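Long-range contact in secondary thiamine-phosphate synthase enzyme (Thermus thermophilus, PDB 2CU5), which probably acts as a secondary thiamine-phosphate synthase of the UPF0047 (YjbQ) family, though its physiological role is not firmly established: residues F37-E49 and A83-L96. Sequence-based numbering, arbitrary orientation.
Sequences FVPHTTCGLTVQE and AHLKSLLTGVHLLL
S87 donates its hydroxyl proton to the carbonyl of C43, with OG 2.9 Å from C43 O. Set anti to its own backbone N (chi1 172°), OG swings to that oxygen and meets it from above the carbonyl plane, 40° out of it and not on a lone pair. Two backbone bonds are accepted by the successive carbonyls of G91 and V92: L45 N reaches G91 O at 3.0 Å, and V38 N reaches V92 O at 3.1 Å. A water lies 2.8 Å from L45 O and 2.7 Å from H93 O, linking strand 43-48 to strand 93-99. At the helix, T42 CG2 sits over one face of the H84 imidazole, 3.7 Å from the ring centroid and 16° off its normal, a CH-pi contact, while T41 OG1 approaches CE1 obliquely. H84 ND1 bonds Q48 OE1 of the second subunit, so an alanine here would probably leave that amide oxygen without this partner and T42 CG2 without its aromatic surface. Apolar contacts extend the interface along the strands: V92 CB meets V38 CG2 at 3.6 Å, its CG2 lies 3.8 Å from F37 CE1, and L94 CG packs on L45 CB. G91, with positive phi, ends the helix and turns the chain into strand 93-99, where H93 forms an antiparallel non-hydrogen-bonded pair with F37. The arrangement is a helix-to-strand junction joining the five-stranded antiparallel sheet to edge strand 43-48 of the three-stranded one, and its H84 end forms part of a subunit interface of the three-chain assembly.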
ATOM      1  N   PHE A  37      -8.080   9.316   1.388  1.00 13.67           N
ATOM      2  CA  PHE A  37      -7.316   9.455   0.151  1.00 15.55           C
ATOM      3  C   PHE A  37      -6.639  10.820   0.037  1.00 14.70           C
ATOM      4  O   PHE A  37      -7.214  11.840   0.419  1.00 15.01           O
ATOM      5  CB  PHE A  37      -8.274   9.256  -1.038  1.00 14.16           C
ATOM      6  CG  PHE A  37      -7.622   9.348  -2.399  1.00 14.83           C
ATOM      7  CD1 PHE A  37      -6.807   8.321  -2.873  1.00 13.71           C
ATOM      8  CD2 PHE A  37      -7.861  10.446  -3.222  1.00 13.95           C
ATOM      9  CE1 PHE A  37      -6.243   8.385  -4.148  1.00 16.38           C
ATOM     10  CE2 PHE A  37      -7.304  10.524  -4.500  1.00 15.61           C
ATOM     11  CZ  PHE A  37      -6.492   9.489  -4.968  1.00 17.06           C
ATOM     12  N   VAL A  38      -5.404  10.843  -0.457  1.00 15.37           N
ATOM     13  CA  VAL A  38      -4.732  12.117  -0.690  1.00 15.66           C
ATOM     14  C   VAL A  38      -4.633  12.237  -2.210  1.00 15.34           C
ATOM     15  O   VAL A  38      -4.063  11.375  -2.880  1.00 16.06           O
ATOM     16  CB  VAL A  38      -3.299  12.208  -0.062  1.00 14.80           C
ATOM     17  CG1 VAL A  38      -3.402  12.463   1.429  1.00 18.69           C
ATOM     18  CG2 VAL A  38      -2.509  10.938  -0.340  1.00 15.97           C
ATOM     19  N   PRO A  39      -5.228  13.293  -2.781  1.00 16.62           N
ATOM     20  CA  PRO A  39      -5.188  13.492  -4.230  1.00 17.59           C
ATOM     21  C   PRO A  39      -3.874  14.158  -4.614  1.00 16.52           C
ATOM     22  O   PRO A  39      -3.861  15.152  -5.336  1.00 18.56           O
ATOM     23  CB  PRO A  39      -6.386  14.395  -4.471  1.00 17.91           C
ATOM     24  CG  PRO A  39      -6.331  15.295  -3.257  1.00 18.58           C
ATOM     25  CD  PRO A  39      -6.063  14.319  -2.129  1.00 17.61           C
ATOM     26  N   HIS A  40      -2.776  13.593  -4.128  1.00 17.30           N
ATOM     27  CA  HIS A  40      -1.445  14.141  -4.368  1.00 17.14           C
ATOM     28  C   HIS A  40      -0.462  13.046  -4.771  1.00 18.07           C
ATOM     29  O   HIS A  40      -0.714  11.863  -4.548  1.00 16.95           O
ATOM     30  CB  HIS A  40      -0.953  14.829  -3.095  1.00 16.07           C
ATOM     31  CG  HIS A  40      -1.893  15.873  -2.577  1.00 18.31           C
ATOM     32  ND1 HIS A  40      -2.172  17.032  -3.269  1.00 17.58           N
ATOM     33  CD2 HIS A  40      -2.626  15.928  -1.440  1.00 19.99           C
ATOM     34  CE1 HIS A  40      -3.036  17.757  -2.580  1.00 20.24           C
ATOM     35  NE2 HIS A  40      -3.327  17.108  -1.466  1.00 19.68           N
ATOM     36  N   THR A  41       0.667  13.448  -5.347  1.00 17.80           N
ATOM     37  CA  THR A  41       1.670  12.483  -5.789  1.00 17.86           C
ATOM     38  C   THR A  41       3.008  12.604  -5.064  1.00 18.57           C
ATOM     39  O   THR A  41       3.933  11.839  -5.343  1.00 17.29           O
ATOM     40  CB  THR A  41       1.940  12.620  -7.298  1.00 19.21           C
ATOM     41  OG1 THR A  41       2.449  13.934  -7.569  1.00 21.01           O
ATOM     42  CG2 THR A  41       0.657  12.403  -8.091  1.00 19.55           C
ATOM     43  N   THR A  42       3.117  13.556  -4.141  1.00 17.96           N
ATOM     44  CA  THR A  42       4.361  13.748  -3.402  1.00 17.59           C
ATOM     45  C   THR A  42       4.218  13.691  -1.882  1.00 17.00           C
ATOM     46  O   THR A  42       5.019  14.261  -1.142  1.00 16.36           O
ATOM     47  CB  THR A  42       5.064  15.064  -3.823  1.00 18.51           C
ATOM     48  OG1 THR A  42       4.150  16.163  -3.729  1.00 19.04           O
ATOM     49  CG2 THR A  42       5.564  14.946  -5.257  1.00 17.49           C
ATOM     50  N   CYS A  43       3.174  13.004  -1.428  1.00 17.90           N
ATOM     51  CA  CYS A  43       2.930  12.786  -0.005  1.00 17.07           C
ATOM     52  C   CYS A  43       2.156  11.472   0.077  1.00 16.12           C
ATOM     53  O   CYS A  43       1.716  10.946  -0.947  1.00 17.80           O
ATOM     54  CB  CYS A  43       2.134  13.939   0.626  1.00 17.12           C
ATOM     55  SG  CYS A  43       0.419  14.115   0.086  1.00 20.39           S
ATOM     56  N   GLY A  44       2.009  10.922   1.277  1.00 17.30           N
ATOM     57  CA  GLY A  44       1.283   9.669   1.403  1.00 18.33           C
ATOM     58  C   GLY A  44       0.499   9.542   2.693  1.00 18.07           C
ATOM     59  O   GLY A  44       0.475  10.457   3.512  1.00 18.23           O
ATOM     60  N   LEU A  45      -0.163   8.400   2.857  1.00 17.86           N
ATOM     61  CA  LEU A  45      -0.943   8.117   4.058  1.00 17.17           C
ATOM     62  C   LEU A  45      -0.449   6.797   4.618  1.00 17.26           C
ATOM     63  O   LEU A  45      -0.247   5.839   3.875  1.00 15.58           O
ATOM     64  CB  LEU A  45      -2.432   7.993   3.730  1.00 16.06           C
ATOM     65  CG  LEU A  45      -3.168   9.274   3.347  1.00 14.51           C
ATOM     66  CD1 LEU A  45      -4.568   8.928   2.858  1.00 15.69           C
ATOM     67  CD2 LEU A  45      -3.213  10.215   4.551  1.00 16.32           C
ATOM     68  N   THR A  46      -0.260   6.742   5.930  1.00 16.37           N
ATOM     69  CA  THR A  46       0.218   5.525   6.554  1.00 16.14           C
ATOM     70  C   THR A  46      -0.287   5.434   7.980  1.00 14.98           C
ATOM     71  O   THR A  46      -0.689   6.439   8.582  1.00 15.34           O
ATOM     72  CB  THR A  46       1.776   5.483   6.577  1.00 16.19           C
ATOM     73  OG1 THR A  46       2.223   4.217   7.074  1.00 17.46           O
ATOM     74  CG2 THR A  46       2.326   6.579   7.473  1.00 17.49           C
ATOM     75  N   VAL A  47      -0.293   4.217   8.506  1.00 14.39           N
ATOM     76  CA  VAL A  47      -0.684   3.985   9.886  1.00 14.49           C
ATOM     77  C   VAL A  47       0.598   3.521  10.568  1.00 15.19           C
ATOM     78  O   VAL A  47       1.160   2.489  10.204  1.00 15.93           O
ATOM     79  CB  VAL A  47      -1.748   2.874  10.015  1.00 13.78           C
ATOM     80  CG1 VAL A  47      -1.997   2.586  11.486  1.00 14.26           C
ATOM     81  CG2 VAL A  47      -3.052   3.302   9.332  1.00 15.03           C
ATOM     82  N   GLN A  48       1.070   4.288  11.542  1.00 15.41           N
ATOM     83  CA  GLN A  48       2.297   3.942  12.241  1.00 17.59           C
ATOM     84  C   GLN A  48       2.298   4.395  13.692  1.00 18.42           C
ATOM     85  O   GLN A  48       1.285   4.864  14.206  1.00 19.00           O
ATOM     86  CB  GLN A  48       3.503   4.526  11.500  1.00 15.96           C
ATOM     87  CG  GLN A  48       4.223   3.510  10.621  1.00 16.23           C
ATOM     88  CD  GLN A  48       4.750   2.345  11.435  1.00 13.78           C
ATOM     89  OE1 GLN A  48       5.327   2.537  12.504  1.00 17.19           O
ATOM     90  NE2 GLN A  48       4.564   1.132  10.931  1.00 17.13           N
ATOM     91  N   GLU A  49       3.440   4.254  14.355  1.00 19.11           N
ATOM     92  CA  GLU A  49       3.542   4.628  15.757  1.00 18.79           C
ATOM     93  C   GLU A  49       3.948   6.078  15.989  1.00 19.77           C
ATOM     94  O   GLU A  49       4.910   6.571  15.394  1.00 19.31           O
ATOM     95  CB  GLU A  49       4.537   3.715  16.476  1.00 18.46           C
ATOM     96  CG  GLU A  49       4.456   3.838  17.986  1.00 19.85           C
ATOM     97  CD  GLU A  49       5.605   3.174  18.705  1.00 20.93           C
ATOM     98  OE1 GLU A  49       6.007   2.058  18.311  1.00 19.03           O
ATOM     99  OE2 GLU A  49       6.099   3.771  19.679  1.00 23.79           O
ATOM    100  N   ALA A  83      10.350  12.345  -3.784  1.00 18.80           N
ATOM    101  CA  ALA A  83       9.067  12.427  -3.088  1.00 18.78           C
ATOM    102  C   ALA A  83       8.002  11.607  -3.802  1.00 17.80           C
ATOM    103  O   ALA A  83       7.086  11.077  -3.171  1.00 18.06           O
ATOM    104  CB  ALA A  83       8.626  13.878  -2.976  1.00 17.06           C
ATOM    105  N   HIS A  84       8.108  11.519  -5.124  1.00 17.44           N
ATOM    106  CA  HIS A  84       7.156  10.734  -5.893  1.00 17.72           C
ATOM    107  C   HIS A  84       7.350   9.276  -5.499  1.00 17.60           C
ATOM    108  O   HIS A  84       6.384   8.539  -5.311  1.00 16.57           O
ATOM    109  CB  HIS A  84       7.393  10.918  -7.397  1.00 19.12           C
ATOM    110  CG  HIS A  84       6.782  12.165  -7.954  1.00 19.61           C
ATOM    111  ND1 HIS A  84       5.470  12.227  -8.376  1.00 19.17           N
ATOM    112  CD2 HIS A  84       7.294  13.404  -8.136  1.00 19.11           C
ATOM    113  CE1 HIS A  84       5.202  13.452  -8.795  1.00 18.99           C
ATOM    114  NE2 HIS A  84       6.292  14.185  -8.660  1.00 19.51           N
ATOM    115  N   LEU A  85       8.607   8.865  -5.359  1.00 16.69           N
ATOM    116  CA  LEU A  85       8.894   7.494  -4.973  1.00 15.47           C
ATOM    117  C   LEU A  85       8.431   7.191  -3.551  1.00 14.53           C
ATOM    118  O   LEU A  85       7.826   6.151  -3.304  1.00 14.82           O
ATOM    119  CB  LEU A  85      10.393   7.195  -5.099  1.00 16.21           C
ATOM    120  CG  LEU A  85      10.778   5.765  -4.697  1.00 13.80           C
ATOM    121  CD1 LEU A  85      10.026   4.753  -5.560  1.00 14.39           C
ATOM    122  CD2 LEU A  85      12.288   5.577  -4.852  1.00 14.67           C
ATOM    123  N   LYS A  86       8.712   8.089  -2.610  1.00 13.66           N
ATOM    124  CA  LYS A  86       8.295   7.851  -1.235  1.00 14.30           C
ATOM    125  C   LYS A  86       6.776   7.710  -1.165  1.00 14.83           C
ATOM    126  O   LYS A  86       6.252   6.912  -0.382  1.00 14.53           O
ATOM    127  CB  LYS A  86       8.761   8.985  -0.331  1.00 13.98           C
ATOM    128  CG  LYS A  86      10.274   9.065  -0.202  1.00 12.42           C
ATOM    129  CD  LYS A  86      10.687  10.263   0.608  1.00 14.95           C
ATOM    130  CE  LYS A  86      12.208  10.373   0.685  1.00 15.84           C
ATOM    131  NZ  LYS A  86      12.576  11.633   1.367  1.00 15.65           N
ATOM    132  N   SER A  87       6.085   8.480  -1.999  1.00 15.01           N
ATOM    133  CA  SER A  87       4.627   8.447  -2.061  1.00 16.71           C
ATOM    134  C   SER A  87       4.152   7.096  -2.587  1.00 15.06           C
ATOM    135  O   SER A  87       3.237   6.490  -2.027  1.00 15.06           O
ATOM    136  CB  SER A  87       4.115   9.574  -2.968  1.00 18.46           C
ATOM    137  OG  SER A  87       2.720   9.468  -3.190  1.00 18.86           O
ATOM    138  N   LEU A  88       4.775   6.629  -3.667  1.00 13.29           N
ATOM    139  CA  LEU A  88       4.428   5.339  -4.260  1.00 14.60           C
ATOM    140  C   LEU A  88       4.654   4.212  -3.259  1.00 14.25           C
ATOM    141  O   LEU A  88       3.844   3.284  -3.150  1.00 15.41           O
ATOM    142  CB  LEU A  88       5.279   5.097  -5.517  1.00 14.70           C
ATOM    143  CG  LEU A  88       5.146   3.767  -6.273  1.00 14.09           C
ATOM    144  CD1 LEU A  88       5.569   3.982  -7.720  1.00 17.54           C
ATOM    145  CD2 LEU A  88       6.000   2.692  -5.623  1.00 15.23           C
ATOM    146  N   LEU A  89       5.755   4.302  -2.521  1.00 13.85           N
ATOM    147  CA  LEU A  89       6.109   3.284  -1.537  1.00 14.27           C
ATOM    148  C   LEU A  89       5.194   3.274  -0.325  1.00 15.30           C
ATOM    149  O   LEU A  89       4.896   2.215   0.234  1.00 14.65           O
ATOM    150  CB  LEU A  89       7.551   3.490  -1.059  1.00 14.75           C
ATOM    151  CG  LEU A  89       8.651   3.265  -2.095  1.00 13.77           C
ATOM    152  CD1 LEU A  89      10.016   3.616  -1.481  1.00 16.23           C
ATOM    153  CD2 LEU A  89       8.634   1.823  -2.552  1.00 14.53           C
ATOM    154  N   THR A  90       4.756   4.458   0.082  1.00 14.25           N
ATOM    155  CA  THR A  90       3.907   4.586   1.253  1.00 13.81           C
ATOM    156  C   THR A  90       2.457   4.258   0.922  1.00 15.28           C
ATOM    157  O   THR A  90       1.807   3.501   1.638  1.00 16.34           O
ATOM    158  CB  THR A  90       4.012   6.017   1.831  1.00 13.75           C
ATOM    159  OG1 THR A  90       5.375   6.283   2.181  1.00 12.91           O
ATOM    160  CG2 THR A  90       3.144   6.172   3.072  1.00 13.03           C
ATOM    161  N   GLY A  91       1.972   4.807  -0.184  1.00 14.91           N
ATOM    162  CA  GLY A  91       0.595   4.584  -0.581  1.00 16.71           C
ATOM    163  C   GLY A  91      -0.171   5.877  -0.374  1.00 16.40           C
ATOM    164  O   GLY A  91       0.219   6.696   0.459  1.00 14.25           O
ATOM    165  N   VAL A  92      -1.258   6.062  -1.119  1.00 16.10           N
ATOM    166  CA  VAL A  92      -2.053   7.281  -1.006  1.00 16.48           C
ATOM    167  C   VAL A  92      -3.488   7.088  -0.515  1.00 17.04           C
ATOM    168  O   VAL A  92      -4.314   7.993  -0.639  1.00 15.49           O
ATOM    169  CB  VAL A  92      -2.098   8.039  -2.352  1.00 15.34           C
ATOM    170  CG1 VAL A  92      -0.690   8.457  -2.749  1.00 17.46           C
ATOM    171  CG2 VAL A  92      -2.726   7.167  -3.429  1.00 18.85           C
ATOM    172  N   HIS A  93      -3.796   5.915   0.026  1.00 16.73           N
ATOM    173  CA  HIS A  93      -5.135   5.688   0.548  1.00 17.44           C
ATOM    174  C   HIS A  93      -5.111   4.718   1.717  1.00 18.03           C
ATOM    175  O   HIS A  93      -4.171   3.932   1.877  1.00 15.53           O
ATOM    176  CB  HIS A  93      -6.086   5.178  -0.547  1.00 19.42           C
ATOM    177  CG  HIS A  93      -6.102   3.688  -0.706  1.00 22.58           C
ATOM    178  ND1 HIS A  93      -5.146   3.000  -1.422  1.00 23.33           N
ATOM    179  CD2 HIS A  93      -6.968   2.754  -0.242  1.00 23.67           C
ATOM    180  CE1 HIS A  93      -5.422   1.709  -1.394  1.00 26.26           C
ATOM    181  NE2 HIS A  93      -6.523   1.532  -0.685  1.00 24.35           N
ATOM    182  N   LEU A  94      -6.147   4.799   2.544  1.00 16.86           N
ATOM    183  CA  LEU A  94      -6.277   3.939   3.707  1.00 15.38           C
ATOM    184  C   LEU A  94      -7.740   3.573   3.843  1.00 15.94           C
ATOM    185  O   LEU A  94      -8.606   4.275   3.336  1.00 16.42           O
ATOM    186  CB  LEU A  94      -5.837   4.668   4.977  1.00 15.63           C
ATOM    187  CG  LEU A  94      -4.350   4.979   5.158  1.00 16.95           C
ATOM    188  CD1 LEU A  94      -4.148   5.799   6.417  1.00 16.93           C
ATOM    189  CD2 LEU A  94      -3.577   3.665   5.222  1.00 15.80           C
ATOM    190  N   LEU A  95      -7.999   2.465   4.523  1.00 16.29           N
ATOM    191  CA  LEU A  95      -9.358   2.008   4.772  1.00 15.84           C
ATOM    192  C   LEU A  95      -9.290   1.565   6.223  1.00 14.83           C
ATOM    193  O   LEU A  95      -8.545   0.643   6.560  1.00 15.81           O
ATOM    194  CB  LEU A  95      -9.711   0.841   3.856  1.00 14.66           C
ATOM    195  CG  LEU A  95     -11.160   0.355   3.952  1.00 16.38           C
ATOM    196  CD1 LEU A  95     -12.107   1.502   3.625  1.00 16.61           C
ATOM    197  CD2 LEU A  95     -11.370  -0.819   3.003  1.00 17.48           C
ATOM    198  N   LEU A  96     -10.050   2.237   7.082  1.00 12.42           N
ATOM    199  CA  LEU A  96     -10.018   1.944   8.508  1.00 14.51           C
ATOM    200  C   LEU A  96     -11.398   1.776   9.133  1.00 16.20           C
ATOM    201  O   LEU A  96     -12.393   2.284   8.618  1.00 16.90           O
ATOM    202  CB  LEU A  96      -9.279   3.073   9.232  1.00 15.85           C
ATOM    203  CG  LEU A  96      -7.863   3.382   8.728  1.00 16.10           C
ATOM    204  CD1 LEU A  96      -7.464   4.799   9.108  1.00 16.90           C
ATOM    205  CD2 LEU A  96      -6.888   2.362   9.306  1.00 16.27           C
TER
HETATM  206  O   HOH W   1      -1.452   3.985   2.087  1.00 22.23           O
HETATM  207  O   HOH W   2       2.072   2.549   4.780  1.00 16.63           O